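Local coordinates for putative exotoxin (superantigen) (Streptococcus pyogenes, PDB 1TY2), which probably acts as a secreted toxin of the staphylococcal/streptococcal superantigen family and binds zinc through its beta-grasp domain, at residues V105-I110 and F201-I206. Numbering follows the deposited sequence.
Sequences VGNLLI and FSHFDI. With ZN (zinc ion), chain D.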
loop_
_atom_site.group_PDB
_atom_site.type_symbol
_atom_site.label_atom_id
_atom_site.label_comp_id
_atom_site.label_asym_id
_atom_site.label_seq_id
_atom_site.Cartn_x
_atom_site.Cartn_y
_atom_site.Cartn_z
ATOM N N VAL A 105 -6.407 -25.107 2.473
ATOM C CA VAL A 105 -5.640 -26.070 1.708
ATOM C C VAL A 105 -5.881 -25.924 0.212
ATOM O O VAL A 105 -7.015 -25.717 -0.232
ATOM C CB VAL A 105 -6.000 -27.509 2.128
ATOM C CG1 VAL A 105 -5.262 -28.512 1.247
ATOM C CG2 VAL A 105 -5.644 -27.722 3.592
ATOM N N GLY A 106 -4.808 -26.040 -0.563
ATOM C CA GLY A 106 -4.937 -25.920 -2.002
ATOM C C GLY A 106 -3.949 -26.770 -2.773
ATOM O O GLY A 106 -2.960 -27.248 -2.212
ATOM N N ASN A 107 -4.225 -26.954 -4.061
ATOM C CA ASN A 107 -3.365 -27.734 -4.948
ATOM C C ASN A 107 -2.651 -26.793 -5.917
ATOM O O ASN A 107 -3.284 -25.951 -6.552
ATOM C CB ASN A 107 -4.192 -28.734 -5.764
ATOM C CG ASN A 107 -4.907 -29.750 -4.896
ATOM O OD1 ASN A 107 -4.278 -30.497 -4.150
ATOM N ND2 ASN A 107 -6.230 -29.783 -4.994
ATOM N N LEU A 108 -1.335 -26.933 -6.025
ATOM C CA LEU A 108 -0.564 -26.103 -6.941
ATOM C C LEU A 108 -0.147 -26.937 -8.147
ATOM O O LEU A 108 0.677 -27.845 -8.025
ATOM C CB LEU A 108 0.687 -25.556 -6.252
ATOM C CG LEU A 108 1.707 -24.895 -7.184
ATOM C CD1 LEU A 108 1.102 -23.662 -7.852
ATOM C CD2 LEU A 108 2.936 -24.516 -6.383
ATOM N N LEU A 109 -0.716 -26.634 -9.307
ATOM C CA LEU A 109 -0.375 -27.364 -10.520
ATOM C C LEU A 109 0.332 -26.467 -11.529
ATOM O O LEU A 109 -0.051 -25.309 -11.720
ATOM C CB LEU A 109 -1.629 -27.957 -11.165
ATOM C CG LEU A 109 -2.406 -28.956 -10.305
ATOM C CD1 LEU A 109 -3.402 -28.222 -9.423
ATOM C CD2 LEU A 109 -3.126 -29.940 -11.203
ATOM N N ILE A 110 1.358 -27.016 -12.172
ATOM C CA ILE A 110 2.137 -26.299 -13.182
ATOM C C ILE A 110 2.187 -27.173 -14.431
ATOM O O ILE A 110 2.708 -28.291 -14.400
ATOM C CB ILE A 110 3.571 -26.023 -12.683
ATOM C CG1 ILE A 110 3.517 -25.084 -11.474
ATOM C CG2 ILE A 110 4.415 -25.430 -13.807
ATOM C CD1 ILE A 110 4.859 -24.838 -10.813
ATOM N N PHE A 201 -16.208 -23.478 2.189
ATOM C CA PHE A 201 -14.932 -23.607 1.490
ATOM C C PHE A 201 -14.305 -24.997 1.541
ATOM O O PHE A 201 -14.029 -25.531 2.619
ATOM C CB PHE A 201 -13.943 -22.581 2.051
ATOM C CG PHE A 201 -12.589 -22.620 1.399
ATOM C CD1 PHE A 201 -12.424 -22.216 0.075
ATOM C CD2 PHE A 201 -11.474 -23.057 2.112
ATOM C CE1 PHE A 201 -11.166 -22.246 -0.528
ATOM C CE2 PHE A 201 -10.206 -23.092 1.515
ATOM C CZ PHE A 201 -10.053 -22.686 0.197
ATOM N N SER A 202 -14.066 -25.566 0.360
ATOM C CA SER A 202 -13.449 -26.884 0.241
ATOM C C SER A 202 -11.927 -26.774 0.130
ATOM O O SER A 202 -11.195 -27.265 0.993
ATOM C CB SER A 202 -13.997 -27.622 -0.984
ATOM O OG SER A 202 -13.257 -28.808 -1.227
ATOM N N HIS A 203 -11.456 -26.130 -0.934
ATOM C CA HIS A 203 -10.024 -25.943 -1.162
ATOM C C HIS A 203 -9.839 -25.046 -2.378
ATOM O O HIS A 203 -10.814 -24.606 -2.991
ATOM C CB HIS A 203 -9.341 -27.281 -1.439
ATOM C CG HIS A 203 -9.762 -27.909 -2.732
ATOM N ND1 HIS A 203 -11.023 -28.429 -2.932
ATOM C CD2 HIS A 203 -9.106 -28.054 -3.907
ATOM C CE1 HIS A 203 -11.125 -28.866 -4.174
ATOM N NE2 HIS A 203 -9.975 -28.649 -4.787
ATOM N N PHE A 204 -8.587 -24.792 -2.738
ATOM C CA PHE A 204 -8.300 -23.959 -3.896
ATOM C C PHE A 204 -7.227 -24.609 -4.757
ATOM O O PHE A 204 -6.462 -25.452 -4.282
ATOM C CB PHE A 204 -7.846 -22.563 -3.452
ATOM C CG PHE A 204 -6.438 -22.514 -2.939
ATOM C CD1 PHE A 204 -5.370 -22.342 -3.816
ATOM C CD2 PHE A 204 -6.174 -22.646 -1.579
ATOM C CE1 PHE A 204 -4.058 -22.304 -3.346
ATOM C CE2 PHE A 204 -4.864 -22.609 -1.096
ATOM C CZ PHE A 204 -3.804 -22.438 -1.980
ATOM N N ASP A 205 -7.189 -24.225 -6.028
ATOM C CA ASP A 205 -6.199 -24.744 -6.964
ATOM C C ASP A 205 -5.520 -23.564 -7.635
ATOM O O ASP A 205 -6.129 -22.509 -7.838
ATOM C CB ASP A 205 -6.850 -25.591 -8.064
ATOM C CG ASP A 205 -7.621 -26.775 -7.525
ATOM O OD1 ASP A 205 -7.045 -27.575 -6.758
ATOM O OD2 ASP A 205 -8.807 -26.909 -7.885
ATOM N N ILE A 206 -4.253 -23.747 -7.967
ATOM C CA ILE A 206 -3.488 -22.734 -8.664
ATOM C C ILE A 206 -2.907 -23.431 -9.885
ATOM O O ILE A 206 -2.087 -24.345 -9.760
ATOM C CB ILE A 206 -2.343 -22.176 -7.798
ATOM C CG1 ILE A 206 -2.921 -21.359 -6.646
ATOM C CG2 ILE A 206 -1.413 -21.326 -8.650
ATOM C CD1 ILE A 206 -3.829 -20.240 -7.102
HETATM ZN ZN ZN D . -10.040 -28.320 -7.009
HETATM O O HOH W 1 -9.163 -25.998 2.775
HETATM O O HOH W 2 -8.991 -29.638 -6.871
#
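Asn107 and Asp205 share one first torsion, CG beside the backbone N and anti to the carbonyl carbon (chi1 -62° and -59°), which lays the two side chains alongside each other on one face of the sheet. Their amide and carboxylate are nearly coplanar, and Asn107 ND2 donates to Asp205 OD1 at 2.9 Å, meeting it nearly along the C-O axis. The other carboxylate oxygen, Asp205 OD2, binds zinc at 2.1 Å. His203, whose CG sits between backbone N and carbonyl carbon (chi1 67°), turns its ring to the same metal, with NE2 2.2 Å from zinc. On the far side of that ring ND1 donates to Ser202 OG at 2.8 Å, in the ring plane, so that the zinc bond at NE2 and this one at ND1 together hold the ring's rotation. His169 is the third protein ligand of the site, and Gln114 holds Asn107 OD1 from the adjacent strand. The backbones run parallel; strand 201-209 is the middle strand of the five-stranded beta-grasp sheet, and 105-110 lies between it and 113-119. Phe204 N bonds to Val105 O, Ile206 N to Asn107 O, and Leu109 N to Ile206 O (2.7 Å). On the opposite face Gly106 CA lies over the centre of the Phe204 ring, 3.5 Å from its centroid, a CH-pi contact made without any intervening side chain. Beside it Leu108 CD1 packs on Ile206 CG2 at 3.5 Å, and helix 131-146 covers Phe204 and Ile206. A water links Val105 N to Ser202 O; Ser202 and His203 form a classic beta bulge opposite Ala163 of strand 157-164. Chemically, the sheet separates an apolar, helix-covered face from a zinc-binding one, where second-shell Asn107 orients the Asp205 carboxylate and would probably stabilise its negative charge beside the metal.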